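Local coordinates for nitrogenase molybdenum-iron protein alpha chain (Clostridium pasteurianum, PDB 4WES) that reduces dinitrogen to ammonia, as the cofactor-bearing alpha subunit of the molybdenum-iron component of nitrogenase, at residues D7-K12 with I439-M444; D109-D114 with V120-D125; M444-M449 with K468-K473. One frame throughout, in Å; residues are numbered along the deposited sequence. Where two conformers were deposited one is given.

Interaction 1 (D7-K12 with I439-M444); sequences DEILEK and ILIDDM
Ile9 and Ile441 mark the nearest approach of the two backbones, with 10.0 Å between their CA atoms. At that separation helix 5-10 and strand 439-441 meet through side chains alone, and no hydrogen bond crosses between the segments. Ile9 supplies the helix's share, and its CB points at the strand. Its CG1 lies anti to the carbonyl carbon (chi1 -69°) and the chain runs on nearly straight, which carries the terminal methyl toward the sheet. There Ile9 CD1 lies 3.9 Å from Ile441 CD1 and 4.1 Å from Ile439 CD1. Both approaches are tip to tip. Because Ile439 and Ile441 are two residues apart on one strand, they present their delta methyls on the same face, 4.9 Å from each other (Ile439 CD1 to Ile441 CD1), and the one methyl of Ile9 touches both. All three residues are buried, yet the segments bury just 84 Å² between them, as expected of a contact made by three methyl ends. Further apolar cover comes from Ile25 of strand 25-27, which touches both Ile9 and Ile439. Beside this patch the backbone oxygen Ile9 O is hydrogen-bonded to His447 NE2, so the helix is also tied to the start of helix 446-456. Strand 439-441 runs between strand 25-27, antiparallel to it, and strand 361-367, parallel to it, and backbone hydrogen bonds go to both. The arrangement is that of a helix lying on the face of a mixed beta sheet in an alpha/beta domain, here joining the N-terminal helix to a strand more than 400 residues later.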
loop_
_atom_site.group_PDB
_atom_site.type_symbol
_atom_site.label_atom_id
_atom_site.label_comp_id
_atom_site.label_asym_id
_atom_site.label_seq_id
_atom_site.Cartn_x
_atom_site.Cartn_y
_atom_site.Cartn_z
ATOM N N ASP A 7 4.977 39.603 31.924
ATOM C CA ASP A 7 6.378 39.816 32.268
ATOM C C ASP A 7 7.266 38.610 31.894
ATOM O O ASP A 7 8.404 38.756 31.421
ATOM C CB ASP A 7 6.477 40.112 33.766
ATOM C CG ASP A 7 5.774 41.394 34.161
ATOM O OD1 ASP A 7 5.133 41.372 35.236
ATOM O OD2 ASP A 7 5.869 42.410 33.433
ATOM N N GLU A 8 6.756 37.418 32.166
ATOM C CA GLU A 8 7.468 36.182 31.862
ATOM C C GLU A 8 7.712 36.027 30.367
ATOM O O GLU A 8 8.775 35.594 29.954
ATOM C CB GLU A 8 6.701 35.001 32.448
ATOM C CG GLU A 8 6.735 35.042 33.961
ATOM C CD GLU A 8 5.792 34.074 34.638
ATOM O OE1 GLU A 8 4.843 33.608 33.985
ATOM O OE2 GLU A 8 5.995 33.812 35.842
ATOM N N ILE A 9 6.701 36.374 29.570
ATOM C CA ILE A 9 6.856 36.344 28.117
ATOM C C ILE A 9 7.898 37.377 27.664
ATOM O O ILE A 9 8.724 37.098 26.790
ATOM C CB ILE A 9 5.504 36.610 27.395
ATOM C CG1 ILE A 9 4.560 35.439 27.602
ATOM C CG2 ILE A 9 5.730 36.830 25.919
ATOM C CD1 ILE A 9 3.140 35.765 27.235
ATOM N N LEU A 10 7.848 38.568 28.241
ATOM C CA LEU A 10 8.718 39.640 27.784
ATOM C C LEU A 10 10.188 39.509 28.158
ATOM O O LEU A 10 11.040 40.170 27.554
ATOM C CB LEU A 10 8.190 40.984 28.272
ATOM C CG LEU A 10 6.870 41.506 27.719
ATOM C CD1 LEU A 10 6.409 42.763 28.425
ATOM C CD2 LEU A 10 6.948 41.758 26.222
ATOM N N GLU A 11 10.490 38.711 29.182
ATOM C CA GLU A 11 11.799 38.789 29.829
ATOM C C GLU A 11 12.959 38.618 28.868
ATOM O O GLU A 11 13.954 39.318 28.988
ATOM C CB GLU A 11 11.875 37.762 30.959
ATOM C CG GLU A 11 13.228 37.736 31.646
ATOM C CD GLU A 11 13.507 38.991 32.449
ATOM O OE1 GLU A 11 14.693 39.258 32.766
ATOM O OE2 GLU A 11 12.531 39.707 32.767
ATOM N N LYS A 12 12.864 37.669 27.946
ATOM C CA LYS A 12 14.040 37.292 27.145
ATOM C C LYS A 12 14.312 38.230 25.956
ATOM O O LYS A 12 15.422 38.217 25.367
ATOM C CB LYS A 12 13.883 35.847 26.645
ATOM C CG LYS A 12 15.153 35.204 26.129
ATOM C CD LYS A 12 14.892 33.747 25.774
ATOM C CE LYS A 12 16.141 33.000 25.333
ATOM N NZ LYS A 12 15.797 31.618 24.859
ATOM N N ILE A 439 -5.241 36.362 28.735
ATOM C CA ILE A 439 -4.226 37.111 28.047
ATOM C C ILE A 439 -4.435 37.078 26.544
ATOM O O ILE A 439 -4.821 36.057 25.979
ATOM C CB ILE A 439 -2.813 36.614 28.443
ATOM C CG1 ILE A 439 -1.666 37.535 27.985
ATOM C CG2 ILE A 439 -2.588 35.174 28.033
ATOM C CD1 ILE A 439 -0.368 37.233 28.691
ATOM N N LEU A 440 -4.153 38.225 25.919
ATOM C CA LEU A 440 -4.195 38.364 24.485
ATOM C C LEU A 440 -2.785 38.614 23.982
ATOM O O LEU A 440 -2.060 39.420 24.553
ATOM C CB LEU A 440 -5.105 39.529 24.102
ATOM C CG LEU A 440 -6.580 39.252 24.414
ATOM C CD1 LEU A 440 -6.985 39.683 25.803
ATOM C CD2 LEU A 440 -7.540 39.758 23.352
ATOM N N ILE A 441 -2.431 37.921 22.884
ATOM C CA ILE A 441 -1.097 38.064 22.295
ATOM C C ILE A 441 -1.235 38.269 20.780
ATOM O O ILE A 441 -1.583 37.351 20.030
ATOM C CB ILE A 441 -0.199 36.835 22.549
ATOM C CG1 ILE A 441 -0.112 36.496 24.051
ATOM C CG2 ILE A 441 1.172 37.110 21.956
ATOM C CD1 ILE A 441 0.615 35.193 24.330
ATOM N N ASP A 442 -0.936 39.472 20.325
ATOM C CA ASP A 442 -0.959 39.811 18.911
ATOM C C ASP A 442 0.361 39.412 18.263
ATOM O O ASP A 442 1.439 39.678 18.792
ATOM C CB ASP A 442 -1.223 41.305 18.732
ATOM C CG ASP A 442 -1.208 41.739 17.298
ATOM O OD1 ASP A 442 -2.161 41.347 16.585
ATOM O OD2 ASP A 442 -0.252 42.433 16.898
ATOM N N ASP A 443 0.275 38.798 17.077
ATOM C CA ASP A 443 1.455 38.321 16.352
ATOM C C ASP A 443 2.321 37.461 17.282
ATOM O O ASP A 443 3.540 37.620 17.373
ATOM C CB ASP A 443 2.240 39.483 15.729
ATOM C CG ASP A 443 3.226 39.069 14.626
ATOM O OD1 ASP A 443 3.270 37.898 14.194
ATOM O OD2 ASP A 443 4.014 39.981 14.211
ATOM N N MET A 444 1.694 36.521 17.955
ATOM C CA MET A 444 2.403 35.573 18.831
ATOM C C MET A 444 3.474 34.847 18.073
ATOM O O MET A 444 3.206 34.248 17.016
ATOM C CB MET A 444 1.403 34.545 19.371
ATOM C CG MET A 444 2.033 33.620 20.392
ATOM S SD MET A 444 0.978 32.218 20.860
ATOM C CE MET A 444 1.015 31.257 19.383
#

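Interaction 2 (D109-D114 with V120-D125); sequences DMQESD and VNKLKD
Lys122 faces Asp114 at the closest point of the backbones, CA to CA 7.9 Å, where the loop 109-111 and the first turn of helix 112-117 pass the start of helix 120-134. Every contact across the two segments involves Lys122. Its CG is anti to the backbone N (chi1 -168°) and the later torsions are all extended, so the chain spans the gap and crosses the Asp114 side chain at about a right angle, with Asp114 OD1 3.8 Å from Lys122 CB. The side chain ends with its ammonium group at the loop, where Lys122 NZ donates to Asp109 O over 3.0 Å and, weakly, to Thr108 O. It meets Asp109 O from above the carbonyl plane, 61° out of it. The opposite face of that plane is used by Gln111 NE2, which donates to Asp109 O at 3.1 Å, so one carbonyl oxygen is gripped from both faces. Asp114 OD2 is 4.1 Å from Lys122 NZ, beyond a salt bridge, and a water joins the two instead. A second water links Asp114 OD1 to Lys122 N, and a third links Asp109 OD2 to Lys122 NZ. Gln111 is the N-cap of helix 112-117, and Asp114 OD2 takes its backbone N-H on the anti lone pair, at 2.8 Å and nearly straight (171°). The Asp109 carboxylate is held mainly by salt bridges to Lys21 and Arg16 of a beta chain. The Met110 side chain lies about 8 Å from the [8Fe-7S] cluster, and its backbone bonds to Gly75, just beyond strand 69-74, whose His74 touches Leu123. Leu123 and Val120 in turn pack on Val157 of helix 154-165, which sets helix 120-134 between the loop and that helix.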
loop_
_atom_site.group_PDB
_atom_site.type_symbol
_atom_site.label_atom_id
_atom_site.label_comp_id
_atom_site.label_asym_id
_atom_site.label_seq_id
_atom_site.Cartn_x
_atom_site.Cartn_y
_atom_site.Cartn_z
ATOM N N ASP A 109 4.724 32.027 -14.341
ATOM C CA ASP A 109 5.982 31.306 -14.174
ATOM C C ASP A 109 7.183 32.171 -14.608
ATOM O O ASP A 109 7.975 31.787 -15.444
ATOM C CB ASP A 109 5.919 29.984 -14.956
ATOM C CG ASP A 109 7.088 29.056 -14.760
ATOM O OD1 ASP A 109 7.836 29.159 -13.757
ATOM O OD2 ASP A 109 7.223 28.168 -15.628
ATOM N N MET A 110 7.281 33.349 -13.994
ATOM C CA MET A 110 8.272 34.316 -14.424
ATOM C C MET A 110 9.687 33.737 -14.317
ATOM O O MET A 110 10.031 33.036 -13.350
ATOM C CB MET A 110 8.103 35.613 -13.629
ATOM C CG MET A 110 6.828 36.424 -13.930
ATOM S SD MET A 110 6.538 37.888 -12.869
ATOM C CE MET A 110 8.132 38.675 -12.902
ATOM N N GLN A 111 10.452 34.070 -15.345
ATOM C CA GLN A 111 11.845 33.665 -15.468
ATOM C C GLN A 111 12.750 34.892 -15.402
ATOM O O GLN A 111 12.267 36.036 -15.356
ATOM C CB GLN A 111 12.034 32.944 -16.813
ATOM C CG GLN A 111 11.160 31.731 -16.998
ATOM C CD GLN A 111 11.556 30.639 -16.049
ATOM O OE1 GLN A 111 12.676 30.108 -16.128
ATOM N NE2 GLN A 111 10.667 30.261 -15.158
ATOM N N GLU A 112 14.058 34.669 -15.423
ATOM C CA GLU A 112 14.968 35.806 -15.341
ATOM C C GLU A 112 14.729 36.801 -16.484
ATOM O O GLU A 112 14.842 38.030 -16.285
ATOM C CB GLU A 112 16.428 35.337 -15.308
ATOM C CG GLU A 112 17.412 36.469 -15.008
ATOM C CD GLU A 112 18.804 36.027 -14.662
ATOM O OE1 GLU A 112 19.462 36.680 -13.807
ATOM O OE2 GLU A 112 19.224 35.039 -15.271
ATOM N N SER A 113 14.408 36.315 -17.683
ATOM C CA SER A 113 14.106 37.228 -18.794
ATOM C C SER A 113 12.966 38.184 -18.472
ATOM O O SER A 113 12.973 39.356 -18.871
ATOM C CB SER A 113 13.823 36.455 -20.063
ATOM O OG SER A 113 12.725 35.579 -19.928
ATOM N N ASP A 114 11.945 37.696 -17.762
ATOM C CA ASP A 114 10.854 38.571 -17.376
ATOM C C ASP A 114 11.295 39.623 -16.368
ATOM O O ASP A 114 10.851 40.763 -16.409
ATOM C CB ASP A 114 9.728 37.708 -16.820
ATOM C CG ASP A 114 9.258 36.680 -17.838
ATOM O OD1 ASP A 114 8.723 37.111 -18.916
ATOM O OD2 ASP A 114 9.456 35.466 -17.582
ATOM N N VAL A 120 5.303 41.813 -18.991
ATOM C CA VAL A 120 3.970 42.137 -19.494
ATOM C C VAL A 120 3.568 41.381 -20.740
ATOM O O VAL A 120 2.398 41.047 -20.904
ATOM C CB VAL A 120 3.795 43.656 -19.729
ATOM C CG1 VAL A 120 3.811 44.413 -18.404
ATOM C CG2 VAL A 120 4.827 44.207 -20.709
ATOM N N ASN A 121 4.516 41.035 -21.601
ATOM C CA ASN A 121 4.125 40.254 -22.788
ATOM C C ASN A 121 3.772 38.832 -22.426
ATOM O O ASN A 121 2.815 38.291 -22.967
ATOM C CB ASN A 121 5.227 40.262 -23.835
ATOM C CG ASN A 121 5.305 41.574 -24.543
ATOM O OD1 ASN A 121 6.380 41.998 -24.952
ATOM N ND2 ASN A 121 4.154 42.234 -24.682
ATOM N N LYS A 122 4.466 38.234 -21.455
ATOM C CA LYS A 122 4.111 36.904 -21.043
ATOM C C LYS A 122 2.751 36.900 -20.357
ATOM O O LYS A 122 1.947 35.991 -20.526
ATOM C CB LYS A 122 5.182 36.310 -20.127
ATOM C CG LYS A 122 5.016 34.815 -19.875
ATOM C CD LYS A 122 6.184 34.206 -19.130
ATOM C CE LYS A 122 6.163 32.697 -19.182
ATOM N NZ LYS A 122 7.241 32.139 -18.316
ATOM N N LEU A 123 2.494 37.938 -19.557
ATOM C CA LEU A 123 1.208 38.053 -18.899
ATOM C C LEU A 123 0.075 38.164 -19.933
ATOM O O LEU A 123 -0.939 37.480 -19.828
ATOM C CB LEU A 123 1.164 39.243 -17.950
ATOM C CG LEU A 123 -0.143 39.509 -17.265
ATOM C CD1 LEU A 123 -0.617 38.307 -16.466
ATOM C CD2 LEU A 123 -0.021 40.744 -16.407
ATOM N N LYS A 124 0.233 39.053 -20.916
ATOM C CA LYS A 124 -0.774 39.156 -21.984
ATOM C C LYS A 124 -1.004 37.798 -22.623
ATOM O O LYS A 124 -2.148 37.365 -22.811
ATOM C CB LYS A 124 -0.269 40.141 -23.058
ATOM C CG LYS A 124 -1.052 40.087 -24.359
ATOM C CD LYS A 124 -0.583 41.114 -25.366
ATOM C CE LYS A 124 0.836 40.932 -25.799
ATOM N NZ LYS A 124 1.048 39.768 -26.712
ATOM N N ASP A 125 0.075 37.123 -22.994
ATOM C CA ASP A 125 -0.049 35.852 -23.663
ATOM C C ASP A 125 -0.692 34.784 -22.805
ATOM O O ASP A 125 -1.490 33.972 -23.298
ATOM C CB ASP A 125 1.298 35.377 -24.203
ATOM C CG ASP A 125 1.853 36.234 -25.332
ATOM O OD1 ASP A 125 1.116 37.039 -25.932
ATOM O OD2 ASP A 125 3.080 36.057 -25.632
HETATM O O HOH W 1 7.332 29.323 -18.272
HETATM O O HOH W 2 7.352 38.809 -20.757
HETATM O O HOH W 3 9.451 33.520 -19.432
#

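Interaction 3 (M444-M449 with K468-K473); sequences MNHHDM and KFVIQK
Met449, Val470 and Ile471 make the apolar part of this contact between helices 446-456 and 465-473, whose backbones come within 8.8 Å at the CA atoms of Met449 and Ile471. Met449 runs out extended and then bends at its last torsion (chi3 74°), which brings its methyl against two consecutive residues: Met449 CE is 3.6 Å from Val470 CG1 and 3.8 Å from Ile471 CG1. The sulfur shares in this, with Met449 SD 3.9 Å from Ile471 CD1. The Met449 and Ile471 side chains cross at about a right angle. Phe461 of the intervening strand 460-462 touches them both.

The aromatic part is a methyl at a ring edge. Val470 CG1 lies in the plane of the His446 imidazole, 3.6 Å from His446 CE1, so it meets the rim and not a face. That ring also meets Tyr216 of a beta chain, the planes about 70° apart.

Polar bonds stay within each segment or leave the pair. Asn445 and Asp448 form a capping box at the start of helix 446-456: Asp448 N donates to Asn445 OD1 at 2.9 Å, and Asn445 N returns a bond to Asp448 OD2 at 3.1 Å. Asp448 OD2 also has a salt bridge to Arg21. On the other helix, Lys473 NZ forms salt bridges with Glu62 of one beta chain and Asp301 of the other.

The chemistry is thus divided: the helices meet through buried methyl groups, a thioether and an imidazole edge, without directional bonds, while polar and charged groups cap the helix start and, through Lys473, bind both beta chains.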
loop_
_atom_site.group_PDB
_atom_site.type_symbol
_atom_site.label_atom_id
_atom_site.label_comp_id
_atom_site.label_asym_id
_atom_site.label_seq_id
_atom_site.Cartn_x
_atom_site.Cartn_y
_atom_site.Cartn_z
ATOM N N MET A 444 1.694 36.521 17.955
ATOM C CA MET A 444 2.403 35.573 18.831
ATOM C C MET A 444 3.474 34.847 18.073
ATOM O O MET A 444 3.206 34.248 17.016
ATOM C CB MET A 444 1.403 34.545 19.371
ATOM C CG MET A 444 2.033 33.620 20.392
ATOM S SD MET A 444 0.978 32.218 20.860
ATOM C CE MET A 444 1.015 31.257 19.383
ATOM N N ASN A 445 4.687 34.860 18.621
ATOM C CA ASN A 445 5.816 34.184 17.990
ATOM C C ASN A 445 6.181 32.914 18.738
ATOM O O ASN A 445 5.599 32.589 19.761
ATOM C CB ASN A 445 6.977 35.153 17.826
ATOM C CG ASN A 445 7.462 35.685 19.140
ATOM O OD1 ASN A 445 7.769 34.920 20.068
ATOM N ND2 ASN A 445 7.565 37.010 19.252
ATOM N N HIS A 446 7.173 32.202 18.224
ATOM C CA HIS A 446 7.564 30.925 18.812
ATOM C C HIS A 446 7.987 31.081 20.263
ATOM O O HIS A 446 7.584 30.302 21.108
ATOM C CB HIS A 446 8.689 30.297 17.973
ATOM C CG HIS A 446 9.192 29.029 18.542
ATOM N ND1 HIS A 446 8.424 27.889 18.619
ATOM C CD2 HIS A 446 10.368 28.739 19.144
ATOM C CE1 HIS A 446 9.110 26.958 19.246
ATOM N NE2 HIS A 446 10.297 27.435 19.535
ATOM N N HIS A 447 8.817 32.089 20.543
ATOM C CA HIS A 447 9.219 32.357 21.910
ATOM C C HIS A 447 8.022 32.540 22.826
ATOM O O HIS A 447 7.945 31.935 23.913
ATOM C CB HIS A 447 10.108 33.627 21.962
ATOM C CG HIS A 447 10.248 34.174 23.333
ATOM N ND1 HIS A 447 11.114 33.627 24.264
ATOM C CD2 HIS A 447 9.557 35.148 23.982
ATOM C CE1 HIS A 447 10.949 34.246 25.414
ATOM N NE2 HIS A 447 10.023 35.179 25.277
ATOM N N ASP A 448 7.083 33.393 22.420
ATOM C CA ASP A 448 5.937 33.683 23.250
ATOM C C ASP A 448 5.152 32.387 23.520
ATOM O O ASP A 448 4.707 32.113 24.641
ATOM C CB ASP A 448 4.988 34.649 22.536
ATOM C CG ASP A 448 5.568 35.977 22.177
ATOM O OD1 ASP A 448 6.523 36.441 22.853
ATOM O OD2 ASP A 448 5.029 36.531 21.182
ATOM N N MET A 449 4.959 31.615 22.461
ATOM C CA MET A 449 4.162 30.398 22.571
ATOM C C MET A 449 4.797 29.403 23.569
ATOM O O MET A 449 4.086 28.761 24.362
ATOM C CB MET A 449 3.990 29.760 21.200
ATOM C CG MET A 449 3.012 28.609 21.237
ATOM S SD MET A 449 2.843 27.729 19.668
ATOM C CE MET A 449 4.385 26.820 19.653
ATOM N N LYS A 468 1.477 23.407 14.852
ATOM C CA LYS A 468 0.834 22.161 15.318
ATOM C C LYS A 468 1.874 21.169 15.884
ATOM O O LYS A 468 1.707 20.674 16.997
ATOM C CB LYS A 468 0.086 21.465 14.177
ATOM C CG LYS A 468 -0.571 20.171 14.633
ATOM C CD LYS A 468 -1.198 19.390 13.482
ATOM C CE LYS A 468 -1.850 18.099 13.908
ATOM N NZ LYS A 468 -3.196 18.289 14.498
ATOM N N PHE A 469 2.870 20.841 15.083
ATOM C CA PHE A 469 3.805 19.793 15.488
ATOM C C PHE A 469 4.786 20.273 16.572
ATOM O O PHE A 469 5.267 19.455 17.350
ATOM C CB PHE A 469 4.501 19.173 14.281
ATOM C CG PHE A 469 3.531 18.588 13.310
ATOM C CD1 PHE A 469 2.743 17.494 13.658
ATOM C CD2 PHE A 469 3.394 19.117 12.031
ATOM C CE1 PHE A 469 1.806 16.977 12.785
ATOM C CE2 PHE A 469 2.470 18.593 11.158
ATOM C CZ PHE A 469 1.681 17.541 11.525
ATOM N N VAL A 470 5.070 21.565 16.610
ATOM C CA VAL A 470 5.883 22.111 17.695
ATOM C C VAL A 470 5.194 21.831 19.013
ATOM O O VAL A 470 5.811 21.374 19.982
ATOM C CB VAL A 470 6.085 23.648 17.511
ATOM C CG1 VAL A 470 6.752 24.282 18.716
ATOM C CG2 VAL A 470 6.867 23.933 16.237
ATOM N N ILE A 471 3.897 22.117 19.064
ATOM C CA ILE A 471 3.111 21.943 20.272
ATOM C C ILE A 471 3.018 20.424 20.612
ATOM O O ILE A 471 3.216 20.008 21.761
ATOM C CB ILE A 471 1.693 22.540 20.082
ATOM C CG1 ILE A 471 1.778 24.048 19.871
ATOM C CG2 ILE A 471 0.801 22.186 21.276
ATOM C CD1 ILE A 471 0.529 24.630 19.195
ATOM N N GLN A 472 2.724 19.612 19.608
ATOM C CA GLN A 472 2.533 18.180 19.870
ATOM C C GLN A 472 3.832 17.444 20.221
ATOM O O GLN A 472 3.783 16.476 20.976
ATOM C CB GLN A 472 1.780 17.505 18.730
ATOM C CG GLN A 472 0.398 18.100 18.563
ATOM C CD GLN A 472 -0.625 17.246 17.862
ATOM O OE1 GLN A 472 -1.836 17.432 18.088
ATOM N NE2 GLN A 472 -0.204 16.352 16.990
ATOM N N LYS A 473 4.979 17.909 19.729
ATOM C CA LYS A 473 6.261 17.336 20.139
ATOM C C LYS A 473 6.428 17.464 21.659
ATOM O O LYS A 473 7.109 16.654 22.288
ATOM C CB LYS A 473 7.446 18.021 19.460
ATOM C CG LYS A 473 7.694 17.662 18.011
ATOM C CD LYS A 473 8.206 16.271 17.755
ATOM C CE LYS A 473 8.600 16.140 16.303
ATOM N NZ LYS A 473 9.094 14.776 15.958
#

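Overall arrangement
Interactions 1 and 3 are neighbours, their centres 13 Å apart. They share Met444, and strand 439-441 leads directly into helix 446-456, so the two follow each other along the chain. The helix then leads through strand 460-462 to helix 465-473. Strands 439-441 and 460-462 belong to the same five-stranded mixed sheet. Interaction 2 falls within the long sequence span bridged by interaction 1, yet lies far away, 44 Å from interaction 1 and 39 Å from interaction 3 between centres, beside a separate parallel sheet. Residues of all three segment pairs reach a beta chain, so both regions of the subunit lie at interfaces with beta chains, consistent with a part in holding the tetramer.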